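Long-range contacts in GDP-6-deoxy-D-mannose reductase (Pseudomonas aeruginosa, PDB 6X3B), which probably reduces GDP-4-dehydro-6-deoxy-D-mannose to GDP-D-rhamnose with NADPH, on the pathway to the lipopolysaccharide O-antigen: residues 23-27 with 69-74; 181-185 with 312-316; 192-196 with 258-262. All coordinates share one frame; numbering follows the deposited sequence.

Contact 1: residues 23-27 with 69-74; sequences QRLFV and LWPELP
R24 and E72 make the one salt bridge between strand 23-27 and the loop 69-74, and F26 and W70 supply the aromatic half of the same contact. In the ionic pair, R24 NE donates to E72 OE1 over 2.7 Å, with an N-H...O angle of 152°. The donor reaches that oxygen from above the carboxylate plane, while the acceptor lies somewhat tilted from the guanidinium plane, at its NE edge. NH2 of R24 stays 3.4 Å from OE1 of E72, so the grip is single-pronged rather than the two-bonded fork often drawn for such pairs. The R24 chain runs extended from CG to NE, and its CD passes 3.5 Å from the carbonyl O of L73 on the way.

Deeper in, W70 presents the pyrrole edge of its indole to the face of F26, a T-shaped stack with centroids 4.3 Å apart and planes at 80°. The W70 NE1 atom stands over the centre of the phenyl ring, so within this contact the indole nitrogen meets a pi cloud instead of an oxygen. F26 holds CG anti to its own nitrogen (chi1 -175°), which carries the ring out beneath the indole, and its CB packs 3.8 Å from P74 CB. Two carbonyls of the loop, W70 O and P71 O, are bound by R114 of helix 93-114; on the strand side, R24 N is hydrogen-bonded to D75 OD2.

This loop leads into strand 76-79 of the Rossmann-type sheet, where strand 23-28 lies in parallel between strands 49-51 and 76-79. Backbone bonds join R24 to D75 and A76 and L25 to A50, while W70 leans on L107, A110 and L111 of helix 93-114.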
ATOM      1  N   GLN A  23      30.474  -5.710  -7.602  1.00 26.65           N
ATOM      2  CA  GLN A  23      29.670  -5.049  -6.585  1.00 28.32           C
ATOM      3  C   GLN A  23      29.138  -6.082  -5.604  1.00 20.82           C
ATOM      4  O   GLN A  23      28.818  -7.207  -5.984  1.00 22.67           O
ATOM      5  CB  GLN A  23      28.499  -4.283  -7.207  1.00 25.21           C
ATOM      6  CG  GLN A  23      28.990  -3.263  -8.216  1.00 30.47           C
ATOM      7  CD  GLN A  23      28.167  -2.015  -8.231  1.00 40.20           C
ATOM      8  OE1 GLN A  23      27.604  -1.650  -9.262  1.00 51.79           O
ATOM      9  NE2 GLN A  23      28.097  -1.336  -7.094  1.00 39.77           N
ATOM     10  N   ARG A  24      29.031  -5.676  -4.342  1.00 20.85           N
ATOM     11  CA  ARG A  24      28.625  -6.571  -3.268  1.00 19.54           C
ATOM     12  C   ARG A  24      27.105  -6.616  -3.192  1.00 23.91           C
ATOM     13  O   ARG A  24      26.452  -5.574  -3.084  1.00 22.76           O
ATOM     14  CB  ARG A  24      29.204  -6.108  -1.937  1.00 20.40           C
ATOM     15  CG  ARG A  24      30.726  -6.367  -1.829  1.00 28.22           C
ATOM     16  CD  ARG A  24      31.313  -5.720  -0.577  1.00 32.63           C
ATOM     17  NE  ARG A  24      32.722  -6.087  -0.353  1.00 42.75           N
ATOM     18  CZ  ARG A  24      33.726  -5.737  -1.154  1.00 49.31           C
ATOM     19  NH1 ARG A  24      33.487  -5.016  -2.243  1.00 49.72           N
ATOM     20  NH2 ARG A  24      34.971  -6.106  -0.867  1.00 47.73           N
ATOM     21  N   LEU A  25      26.552  -7.825  -3.212  1.00 20.53           N
ATOM     22  CA  LEU A  25      25.114  -8.039  -3.259  1.00 18.28           C
ATOM     23  C   LEU A  25      24.701  -8.851  -2.039  1.00 22.05           C
ATOM     24  O   LEU A  25      25.270  -9.915  -1.783  1.00 18.14           O
ATOM     25  CB  LEU A  25      24.717  -8.774  -4.543  1.00 18.32           C
ATOM     26  CG  LEU A  25      23.274  -9.294  -4.602  1.00 22.39           C
ATOM     27  CD1 LEU A  25      22.292  -8.125  -4.525  1.00 19.07           C
ATOM     28  CD2 LEU A  25      23.048 -10.118  -5.871  1.00 20.57           C
ATOM     29  N   PHE A  26      23.751  -8.339  -1.273  1.00 21.79           N
ATOM     30  CA  PHE A  26      23.150  -9.096  -0.183  1.00 18.06           C
ATOM     31  C   PHE A  26      21.728  -9.466  -0.575  1.00 18.71           C
ATOM     32  O   PHE A  26      20.989  -8.630  -1.102  1.00 18.80           O
ATOM     33  CB  PHE A  26      23.156  -8.301   1.131  1.00 19.50           C
ATOM     34  CG  PHE A  26      22.659  -9.099   2.322  1.00 24.61           C
ATOM     35  CD1 PHE A  26      23.543  -9.868   3.092  1.00 25.04           C
ATOM     36  CD2 PHE A  26      21.315  -9.097   2.652  1.00 22.42           C
ATOM     37  CE1 PHE A  26      23.079 -10.615   4.175  1.00 23.38           C
ATOM     38  CE2 PHE A  26      20.833  -9.838   3.742  1.00 26.11           C
ATOM     39  CZ  PHE A  26      21.714 -10.602   4.498  1.00 25.33           C
ATOM     40  N   VAL A  27      21.352 -10.723  -0.324  1.00 17.97           N
ATOM     41  CA  VAL A  27      20.045 -11.259  -0.697  1.00 17.03           C
ATOM     42  C   VAL A  27      19.381 -11.826   0.554  1.00 24.64           C
ATOM     43  O   VAL A  27      19.951 -12.700   1.221  1.00 19.56           O
ATOM     44  CB  VAL A  27      20.154 -12.348  -1.776  1.00 21.40           C
ATOM     45  CG1 VAL A  27      18.747 -12.870  -2.133  1.00 23.16           C
ATOM     46  CG2 VAL A  27      20.862 -11.806  -3.031  1.00 20.18           C
ATOM     47  N   LEU A  69      24.756  -8.191  10.255  1.00 24.03           N
ATOM     48  CA  LEU A  69      24.664  -9.042   9.074  1.00 22.75           C
ATOM     49  C   LEU A  69      25.630  -8.643   7.959  1.00 20.75           C
ATOM     50  O   LEU A  69      25.825  -9.427   7.025  1.00 22.59           O
ATOM     51  CB  LEU A  69      23.234  -9.020   8.522  1.00 24.07           C
ATOM     52  CG  LEU A  69      22.242  -9.876   9.305  1.00 26.79           C
ATOM     53  CD1 LEU A  69      20.831  -9.612   8.834  1.00 21.59           C
ATOM     54  CD2 LEU A  69      22.577 -11.375   9.177  1.00 30.14           C
ATOM     55  N   TRP A  70      26.210  -7.449   8.005  1.00 22.58           N
ATOM     56  CA  TRP A  70      26.978  -6.911   6.878  1.00 19.25           C
ATOM     57  C   TRP A  70      28.363  -6.466   7.344  1.00 23.99           C
ATOM     58  O   TRP A  70      28.661  -5.266   7.401  1.00 27.62           O
ATOM     59  CB  TRP A  70      26.224  -5.762   6.198  1.00 21.57           C
ATOM     60  CG  TRP A  70      24.799  -6.156   5.885  1.00 23.72           C
ATOM     61  CD1 TRP A  70      24.385  -7.043   4.940  1.00 21.99           C
ATOM     62  CD2 TRP A  70      23.626  -5.731   6.583  1.00 18.27           C
ATOM     63  NE1 TRP A  70      23.002  -7.178   4.985  1.00 17.24           N
ATOM     64  CE2 TRP A  70      22.520  -6.379   5.985  1.00 21.61           C
ATOM     65  CE3 TRP A  70      23.399  -4.834   7.629  1.00 20.11           C
ATOM     66  CZ2 TRP A  70      21.204  -6.163   6.412  1.00 20.33           C
ATOM     67  CZ3 TRP A  70      22.097  -4.630   8.065  1.00 22.44           C
ATOM     68  CH2 TRP A  70      21.017  -5.286   7.453  1.00 18.45           C
ATOM     69  N   PRO A  71      29.251  -7.419   7.655  1.00 26.68           N
ATOM     70  CA  PRO A  71      30.663  -7.041   7.878  1.00 26.84           C
ATOM     71  C   PRO A  71      31.237  -6.247   6.712  1.00 24.07           C
ATOM     72  O   PRO A  71      31.841  -5.179   6.920  1.00 28.50           O
ATOM     73  CB  PRO A  71      31.363  -8.398   8.080  1.00 25.69           C
ATOM     74  CG  PRO A  71      30.395  -9.440   7.592  1.00 29.81           C
ATOM     75  CD  PRO A  71      29.024  -8.865   7.818  1.00 21.91           C
ATOM     76  N   GLU A  72      31.031  -6.712   5.482  1.00 23.36           N
ATOM     77  CA  GLU A  72      31.209  -5.869   4.303  1.00 22.79           C
ATOM     78  C   GLU A  72      29.859  -5.304   3.862  1.00 24.00           C
ATOM     79  O   GLU A  72      28.863  -6.032   3.809  1.00 24.79           O
ATOM     80  CB  GLU A  72      31.846  -6.644   3.148  1.00 28.19           C
ATOM     81  CG  GLU A  72      33.133  -7.396   3.529  1.00 34.59           C
ATOM     82  CD  GLU A  72      33.896  -7.908   2.312  1.00 44.16           C
ATOM     83  OE1 GLU A  72      33.267  -8.159   1.254  1.00 47.31           O
ATOM     84  OE2 GLU A  72      35.131  -8.054   2.411  1.00 56.97           O
ATOM     85  N   LEU A  73      29.845  -4.006   3.514  1.00 23.49           N
ATOM     86  CA  LEU A  73      28.597  -3.305   3.173  1.00 25.16           C
ATOM     87  C   LEU A  73      28.122  -3.698   1.776  1.00 22.59           C
ATOM     88  O   LEU A  73      28.913  -3.672   0.830  1.00 24.80           O
ATOM     89  CB  LEU A  73      28.813  -1.805   3.236  1.00 22.45           C
ATOM     90  CG  LEU A  73      27.577  -0.933   3.020  1.00 21.99           C
ATOM     91  CD1 LEU A  73      26.733  -0.950   4.270  1.00 21.39           C
ATOM     92  CD2 LEU A  73      27.980   0.507   2.653  1.00 22.67           C
ATOM     93  N   PRO A  74      26.857  -4.067   1.602  1.00 19.54           N
ATOM     94  CA  PRO A  74      26.371  -4.339   0.244  1.00 21.36           C
ATOM     95  C   PRO A  74      26.225  -3.050  -0.559  1.00 21.20           C
ATOM     96  O   PRO A  74      25.877  -1.995  -0.026  1.00 18.87           O
ATOM     97  CB  PRO A  74      25.015  -5.019   0.470  1.00 20.58           C
ATOM     98  CG  PRO A  74      24.587  -4.594   1.842  1.00 23.23           C
ATOM     99  CD  PRO A  74      25.848  -4.353   2.641  1.00 18.97           C
TER

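Contact 2: residues 181-185 with 312-316; sequences HIGPG and AILSD. With NDP (NADPH dihydro-nicotinamide-adenine-dinucleotide phosphate), chain E.
P184 and I313 bring the loop that leaves strand 172-182 against helix 306-320, and the first shell is entirely one of van der Waals contact. The CG2 methyl of I313 does most of the work on the helix side: it lies 3.4 Å from G183 C and 3.6 Å from P184 N, pressed on the peptide between those two residues. The same methyl reaches I182 CG2 at 4.1 Å and P184 CD at 3.9 Å. I313 carries CG1 between its backbone N and carbonyl carbon (chi1 62°), which sets CG2 anti to that carbonyl and turns it to the loop. One helical turn beyond I313, D316 meets the proline, with P184 CB 3.6 Å from D316 CG, so a ring methylene touches the carboxylate carbon.

Beyond this shell, D316 OD2 forms a salt bridge with R320, one turn further along the helix, while P184 O accepts a hydrogen bond from H37 NE2. I182 is fixed in the sheet by backbone bonds to L223 and V225, and I313 also rests on I192 and A196 of helix 191-203.

At the end of strand 172-182, just before the loop, H181 belongs to the NADPH pocket. Its imidazole offers a face to the nicotinamide, C3N lying over the rim of the ring, and ND1 comes within 3.3 Å of NDP C4N, the carbon that carries the hydride. F179 O holds H181 ND1 by a hydrogen bond and so fixes the ring's rotation. Y151 and K155, the YxxxK pair of the short-chain dehydrogenase family, also bind the cofactor.

With no hydrogen bond between them, the two segments meet by apolar packing, while P184 O and the D316 carboxylate find polar partners elsewhere, in H37 and R320.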
ATOM      1  N   HIS A 181       5.869 -18.129 -11.705  1.00 21.45           N
ATOM      2  CA  HIS A 181       7.229 -18.725 -11.762  1.00 19.63           C
ATOM      3  C   HIS A 181       7.109 -20.229 -12.013  1.00 22.45           C
ATOM      4  O   HIS A 181       6.141 -20.831 -11.531  1.00 23.80           O
ATOM      5  CB  HIS A 181       7.918 -18.672 -10.390  1.00 27.59           C
ATOM      6  CG  HIS A 181       8.407 -17.345  -9.922  1.00 26.95           C
ATOM      7  ND1 HIS A 181       7.644 -16.209  -9.992  1.00 25.10           N
ATOM      8  CD2 HIS A 181       9.552 -16.987  -9.307  1.00 22.35           C
ATOM      9  CE1 HIS A 181       8.306 -15.198  -9.477  1.00 22.04           C
ATOM     10  NE2 HIS A 181       9.476 -15.652  -9.047  1.00 21.48           N
ATOM     11  N   ILE A 182       8.058 -20.816 -12.674  1.00 22.03           N
ATOM     12  CA  ILE A 182       8.130 -22.291 -12.873  1.00 23.97           C
ATOM     13  C   ILE A 182       9.559 -22.709 -12.519  1.00 22.18           C
ATOM     14  O   ILE A 182      10.494 -22.109 -13.065  1.00 19.99           O
ATOM     15  CB  ILE A 182       7.767 -22.717 -14.307  1.00 25.45           C
ATOM     16  CG1 ILE A 182       6.349 -22.303 -14.698  1.00 32.98           C
ATOM     17  CG2 ILE A 182       7.967 -24.214 -14.469  1.00 31.37           C
ATOM     18  CD1 ILE A 182       5.962 -22.718 -16.096  1.00 38.32           C
ATOM     19  N   GLY A 183       9.717 -23.657 -11.596  1.00 21.96           N
ATOM     20  CA  GLY A 183      11.046 -24.120 -11.268  1.00 25.63           C
ATOM     21  C   GLY A 183      11.046 -25.232 -10.240  1.00 27.88           C
ATOM     22  O   GLY A 183      10.078 -25.440  -9.507  1.00 23.72           O
ATOM     23  N   PRO A 184      12.137 -25.993 -10.189  1.00 29.01           N
ATOM     24  CA  PRO A 184      12.317 -26.946  -9.087  1.00 29.15           C
ATOM     25  C   PRO A 184      12.256 -26.229  -7.747  1.00 30.17           C
ATOM     26  O   PRO A 184      12.886 -25.185  -7.557  1.00 25.92           O
ATOM     27  CB  PRO A 184      13.707 -27.536  -9.351  1.00 29.65           C
ATOM     28  CG  PRO A 184      13.940 -27.335 -10.807  1.00 32.68           C
ATOM     29  CD  PRO A 184      13.211 -26.067 -11.188  1.00 23.87           C
ATOM     30  N   GLY A 185      11.471 -26.788  -6.819  1.00 27.31           N
ATOM     31  CA  GLY A 185      11.324 -26.226  -5.495  1.00 28.36           C
ATOM     32  C   GLY A 185      10.110 -25.340  -5.308  1.00 30.28           C
ATOM     33  O   GLY A 185       9.844 -24.917  -4.176  1.00 37.27           O
ATOM     34  N   ALA A 312      12.532 -29.531 -16.815  1.00 24.17           N
ATOM     35  CA  ALA A 312      13.379 -29.339 -15.647  1.00 24.51           C
ATOM     36  C   ALA A 312      12.635 -29.717 -14.372  1.00 26.64           C
ATOM     37  O   ALA A 312      13.188 -30.417 -13.512  1.00 28.52           O
ATOM     38  CB  ALA A 312      13.894 -27.888 -15.606  1.00 23.25           C
ATOM     39  N   ILE A 313      11.362 -29.321 -14.244  1.00 22.07           N
ATOM     40  CA  ILE A 313      10.670 -29.674 -13.003  1.00 23.98           C
ATOM     41  C   ILE A 313      10.331 -31.166 -12.956  1.00 25.35           C
ATOM     42  O   ILE A 313      10.309 -31.761 -11.871  1.00 28.93           O
ATOM     43  CB  ILE A 313       9.416 -28.804 -12.751  1.00 23.01           C
ATOM     44  CG1 ILE A 313       8.357 -28.972 -13.840  1.00 26.40           C
ATOM     45  CG2 ILE A 313       9.801 -27.345 -12.581  1.00 25.77           C
ATOM     46  CD1 ILE A 313       7.033 -28.244 -13.507  1.00 27.84           C
ATOM     47  N   LEU A 314      10.075 -31.803 -14.104  1.00 24.61           N
ATOM     48  CA  LEU A 314       9.855 -33.250 -14.097  1.00 31.37           C
ATOM     49  C   LEU A 314      11.123 -33.996 -13.701  1.00 32.45           C
ATOM     50  O   LEU A 314      11.076 -34.924 -12.886  1.00 30.81           O
ATOM     51  CB  LEU A 314       9.364 -33.738 -15.457  1.00 29.12           C
ATOM     52  CG  LEU A 314       7.895 -33.540 -15.792  1.00 28.44           C
ATOM     53  CD1 LEU A 314       7.711 -33.786 -17.292  1.00 31.69           C
ATOM     54  CD2 LEU A 314       6.970 -34.459 -14.955  1.00 27.27           C
ATOM     55  N   SER A 315      12.268 -33.592 -14.265  1.00 27.03           N
ATOM     56  CA  SER A 315      13.539 -34.239 -13.945  1.00 31.92           C
ATOM     57  C   SER A 315      13.874 -34.101 -12.474  1.00 34.54           C
ATOM     58  O   SER A 315      14.395 -35.038 -11.857  1.00 33.66           O
ATOM     59  CB  SER A 315      14.681 -33.640 -14.775  1.00 28.24           C
ATOM     60  OG  SER A 315      14.384 -33.682 -16.154  1.00 35.91           O
ATOM     61  N   ASP A 316      13.637 -32.920 -11.907  1.00 31.53           N
ATOM     62  CA  ASP A 316      13.906 -32.740 -10.490  1.00 33.46           C
ATOM     63  C   ASP A 316      13.082 -33.709  -9.657  1.00 37.18           C
ATOM     64  O   ASP A 316      13.595 -34.327  -8.717  1.00 40.05           O
ATOM     65  CB  ASP A 316      13.614 -31.305 -10.069  1.00 34.20           C
ATOM     66  CG  ASP A 316      13.921 -31.068  -8.607  1.00 34.34           C
ATOM     67  OD1 ASP A 316      15.121 -31.118  -8.247  1.00 38.94           O
ATOM     68  OD2 ASP A 316      12.967 -30.852  -7.828  1.00 35.45           O
TER
HETATM   69  PA  NDP E 401       9.668 -18.886  -0.090  1.00 21.80           P
HETATM   70  O1A NDP E 401       8.472 -18.890   0.801  1.00 23.53           O
HETATM   71  O2A NDP E 401      10.035 -20.147  -0.795  1.00 22.50           O
HETATM   72  O5B NDP E 401      10.937 -18.344   0.723  1.00 27.13           O
HETATM   73  C5B NDP E 401      10.741 -17.325   1.732  1.00 20.47           C
HETATM   74  C4B NDP E 401      12.071 -16.995   2.361  1.00 20.02           C
HETATM   75  O4B NDP E 401      11.886 -15.956   3.357  1.00 22.91           O
HETATM   76  C3B NDP E 401      12.779 -18.151   3.084  1.00 22.43           C
HETATM   77  O3B NDP E 401      14.177 -18.136   2.821  1.00 22.16           O
HETATM   78  C2B NDP E 401      12.464 -17.879   4.549  1.00 21.46           C
HETATM   79  O2B NDP E 401      13.489 -18.403   5.389  1.00 26.18           O
HETATM   80  C1B NDP E 401      12.485 -16.357   4.565  1.00 19.96           C
HETATM   81  N9A NDP E 401      11.748 -15.768   5.675  1.00 21.41           N
HETATM   82  C8A NDP E 401      10.411 -15.911   5.945  1.00 17.72           C
HETATM   83  N7A NDP E 401      10.026 -15.269   7.018  1.00 19.45           N
HETATM   84  C5A NDP E 401      11.182 -14.664   7.488  1.00 20.24           C
HETATM   85  C6A NDP E 401      11.440 -13.840   8.599  1.00 22.50           C
HETATM   86  N6A NDP E 401      10.480 -13.493   9.452  1.00 21.00           N
HETATM   87  N1A NDP E 401      12.707 -13.402   8.788  1.00 22.93           N
HETATM   88  C2A NDP E 401      13.641 -13.778   7.906  1.00 20.34           C
HETATM   89  N3A NDP E 401      13.519 -14.546   6.827  1.00 21.88           N
HETATM   90  C4A NDP E 401      12.252 -14.964   6.669  1.00 17.17           C
HETATM   91  O3  NDP E 401       9.491 -17.732  -1.186  1.00 26.26           O
HETATM   92  PN  NDP E 401       9.775 -17.739  -2.762  1.00 20.98           P
HETATM   93  O1N NDP E 401      11.235 -17.956  -2.978  1.00 20.71           O
HETATM   94  O2N NDP E 401       8.814 -18.674  -3.414  1.00 22.22           O
HETATM   95  O5D NDP E 401       9.398 -16.232  -3.153  1.00 23.08           O
HETATM   96  C5D NDP E 401      10.452 -15.242  -3.214  1.00 21.17           C
HETATM   97  C4D NDP E 401       9.836 -13.878  -3.399  1.00 20.26           C
HETATM   98  O4D NDP E 401       9.106 -13.855  -4.652  1.00 21.16           O
HETATM   99  C3D NDP E 401       8.835 -13.447  -2.317  1.00 22.64           C
HETATM  100  O3D NDP E 401       8.962 -12.063  -2.021  1.00 21.25           O
HETATM  101  C2D NDP E 401       7.497 -13.782  -2.971  1.00 23.21           C
HETATM  102  O2D NDP E 401       6.422 -13.010  -2.457  1.00 19.46           O
HETATM  103  C1D NDP E 401       7.775 -13.458  -4.435  1.00 21.46           C
HETATM  104  N1N NDP E 401       6.889 -14.217  -5.366  1.00 23.98           N
HETATM  105  C2N NDP E 401       7.063 -15.559  -5.568  1.00 20.99           C
HETATM  106  C3N NDP E 401       6.364 -16.239  -6.528  1.00 24.23           C
HETATM  107  C7N NDP E 401       6.412 -17.719  -6.511  1.00 32.54           C
HETATM  108  O7N NDP E 401       5.726 -18.363  -7.311  1.00 27.43           O
HETATM  109  N7N NDP E 401       7.202 -18.311  -5.627  1.00 26.16           N
HETATM  110  C4N NDP E 401       5.595 -15.453  -7.534  1.00 26.82           C
HETATM  111  C5N NDP E 401       5.435 -14.032  -7.185  1.00 25.21           C
HETATM  112  C6N NDP E 401       5.879 -13.574  -6.038  1.00 22.78           C
HETATM  113  P2B NDP E 401      12.916 -19.553   6.368  1.00 31.55           P
HETATM  114  O1X NDP E 401      14.098 -20.011   7.195  1.00 34.59           O
HETATM  115  O2X NDP E 401      11.835 -18.919   7.218  1.00 43.01           O
HETATM  116  O3X NDP E 401      12.374 -20.656   5.483  1.00 33.57           O

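Contact 3: residues 192-196 with 258-262; sequences IASAA and LIELL
Two nearly parallel helices, 191-203 and 255-266, form part of the C-terminal half of the chain, which in extended short-chain dehydrogenases of this family generally carries the substrate-binding region. Around residues 192-196 and 258-262 the segment axes approach to 10.2 Å, with their N-to-C directions 25° apart. I192 sends its CD1 methyl across the gap to L258 CB at 3.7 Å, the two side chains crossing at about a right angle. Its chi1 of -66° and chi2 of -50° bend the chain so that this terminal methyl leads.

L262 answers from the other helix with both branches: CD1 lies 4.0 Å from A195 CB and 3.9 Å from A196 N, while CD2 touches A196 CB. A195 CB also meets I259 CG1 at 4.1 Å. Small alanine methyls thus let the leucine rest against the backbone of helix 191-203, beside an amide already committed to I192 O by a helical hydrogen bond.

L211 of strand 210-213 touches A195 and I259 on one flank, and helix 306-320 covers A196, L258 and L262. All six touching residues are buried, with purely hydrocarbon side chains, and no hydrogen bond joins the two segments: here dispersion and exclusion of water account for the contact.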
ATOM      1  N   ILE A 192       0.775 -26.428 -11.522  1.00 37.02           N
ATOM      2  CA  ILE A 192       1.788 -26.973 -12.422  1.00 30.57           C
ATOM      3  C   ILE A 192       2.833 -27.749 -11.641  1.00 26.21           C
ATOM      4  O   ILE A 192       3.279 -28.819 -12.069  1.00 28.68           O
ATOM      5  CB  ILE A 192       2.433 -25.864 -13.268  1.00 34.07           C
ATOM      6  CG1 ILE A 192       1.399 -25.263 -14.220  1.00 30.92           C
ATOM      7  CG2 ILE A 192       3.629 -26.438 -14.043  1.00 28.23           C
ATOM      8  CD1 ILE A 192       0.624 -26.304 -15.032  1.00 28.69           C
ATOM      9  N   ALA A 193       3.244 -27.228 -10.487  1.00 30.55           N
ATOM     10  CA  ALA A 193       4.193 -27.963  -9.660  1.00 31.24           C
ATOM     11  C   ALA A 193       3.583 -29.272  -9.173  1.00 33.37           C
ATOM     12  O   ALA A 193       4.237 -30.317  -9.193  1.00 27.15           O
ATOM     13  CB  ALA A 193       4.649 -27.095  -8.484  1.00 29.69           C
ATOM     14  N   SER A 194       2.321 -29.241  -8.754  1.00 29.15           N
ATOM     15  CA  SER A 194       1.679 -30.466  -8.289  1.00 32.51           C
ATOM     16  C   SER A 194       1.513 -31.471  -9.425  1.00 31.03           C
ATOM     17  O   SER A 194       1.711 -32.677  -9.228  1.00 29.30           O
ATOM     18  CB  SER A 194       0.323 -30.135  -7.666  1.00 35.06           C
ATOM     19  OG  SER A 194      -0.422 -31.313  -7.421  1.00 36.71           O
ATOM     20  N   ALA A 195       1.129 -30.992 -10.612  1.00 30.44           N
ATOM     21  CA  ALA A 195       0.969 -31.872 -11.765  1.00 27.95           C
ATOM     22  C   ALA A 195       2.282 -32.560 -12.113  1.00 29.08           C
ATOM     23  O   ALA A 195       2.302 -33.762 -12.400  1.00 28.30           O
ATOM     24  CB  ALA A 195       0.440 -31.080 -12.973  1.00 25.12           C
ATOM     25  N   ALA A 196       3.390 -31.811 -12.091  1.00 25.09           N
ATOM     26  CA  ALA A 196       4.690 -32.411 -12.379  1.00 30.37           C
ATOM     27  C   ALA A 196       5.048 -33.464 -11.339  1.00 33.37           C
ATOM     28  O   ALA A 196       5.503 -34.563 -11.685  1.00 26.50           O
ATOM     29  CB  ALA A 196       5.774 -31.338 -12.441  1.00 27.32           C
ATOM     30  N   LEU A 258      -0.394 -26.754 -20.560  1.00 26.79           N
ATOM     31  CA  LEU A 258       0.838 -27.055 -19.836  1.00 26.67           C
ATOM     32  C   LEU A 258       0.813 -28.467 -19.260  1.00 31.61           C
ATOM     33  O   LEU A 258       1.817 -29.186 -19.328  1.00 25.65           O
ATOM     34  CB  LEU A 258       1.069 -26.033 -18.727  1.00 25.45           C
ATOM     35  CG  LEU A 258       1.303 -24.609 -19.207  1.00 27.42           C
ATOM     36  CD1 LEU A 258       1.549 -23.668 -18.040  1.00 27.89           C
ATOM     37  CD2 LEU A 258       2.500 -24.635 -20.128  1.00 26.73           C
ATOM     38  N   ILE A 259      -0.322 -28.883 -18.682  1.00 28.03           N
ATOM     39  CA  ILE A 259      -0.419 -30.246 -18.150  1.00 29.48           C
ATOM     40  C   ILE A 259      -0.228 -31.273 -19.261  1.00 30.34           C
ATOM     41  O   ILE A 259       0.466 -32.284 -19.082  1.00 30.81           O
ATOM     42  CB  ILE A 259      -1.759 -30.456 -17.426  1.00 33.19           C
ATOM     43  CG1 ILE A 259      -1.788 -29.687 -16.109  1.00 33.95           C
ATOM     44  CG2 ILE A 259      -1.999 -31.944 -17.147  1.00 29.58           C
ATOM     45  CD1 ILE A 259      -3.201 -29.607 -15.508  1.00 33.24           C
ATOM     46  N   GLU A 260      -0.847 -31.035 -20.420  1.00 31.27           N
ATOM     47  CA  GLU A 260      -0.668 -31.933 -21.553  1.00 34.03           C
ATOM     48  C   GLU A 260       0.794 -31.990 -21.994  1.00 33.28           C
ATOM     49  O   GLU A 260       1.305 -33.068 -22.319  1.00 29.52           O
ATOM     50  CB  GLU A 260      -1.570 -31.503 -22.709  1.00 34.57           C
ATOM     51  CG  GLU A 260      -3.045 -31.898 -22.479  1.00 38.66           C
ATOM     52  CD  GLU A 260      -3.979 -31.278 -23.492  1.00 53.87           C
ATOM     53  OE1 GLU A 260      -4.541 -32.022 -24.333  1.00 64.72           O
ATOM     54  OE2 GLU A 260      -4.149 -30.039 -23.448  1.00 57.03           O
ATOM     55  N   LEU A 261       1.484 -30.842 -22.004  1.00 29.55           N
ATOM     56  CA  LEU A 261       2.895 -30.843 -22.378  1.00 29.00           C
ATOM     57  C   LEU A 261       3.745 -31.575 -21.344  1.00 25.15           C
ATOM     58  O   LEU A 261       4.716 -32.250 -21.702  1.00 32.08           O
ATOM     59  CB  LEU A 261       3.394 -29.409 -22.585  1.00 28.75           C
ATOM     60  CG  LEU A 261       4.841 -29.233 -23.070  1.00 31.14           C
ATOM     61  CD1 LEU A 261       5.070 -30.012 -24.356  1.00 31.67           C
ATOM     62  CD2 LEU A 261       5.174 -27.745 -23.284  1.00 28.31           C
ATOM     63  N   LEU A 262       3.396 -31.470 -20.059  1.00 24.89           N
ATOM     64  CA  LEU A 262       4.095 -32.259 -19.048  1.00 25.29           C
ATOM     65  C   LEU A 262       3.951 -33.756 -19.323  1.00 28.28           C
ATOM     66  O   LEU A 262       4.935 -34.497 -19.305  1.00 26.68           O
ATOM     67  CB  LEU A 262       3.571 -31.924 -17.653  1.00 24.23           C
ATOM     68  CG  LEU A 262       4.124 -30.696 -16.922  1.00 27.29           C
ATOM     69  CD1 LEU A 262       3.246 -30.429 -15.691  1.00 24.36           C
ATOM     70  CD2 LEU A 262       5.571 -30.884 -16.507  1.00 25.25           C
TER

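From the N terminus, contact 1 closes first, returning the chain from strand 23-27 through some forty residues to the loop before strand 76-79. It is complete before contact 2 opens at the end of strand 172-182. Contact 2 is the long closure, reaching helix 306-320 only near the C terminus; within its span contact 3 opens and closes, joining helices 191-203 and 255-266. No pair crosses. Contacts 1 and 2 both reach the same central sheet, their centres about 29 Å apart. Contacts 2 and 3 touch, I313 and L314 meeting A196 and L262, so helix 306-320 ties the cofactor-side loop to the helical pair.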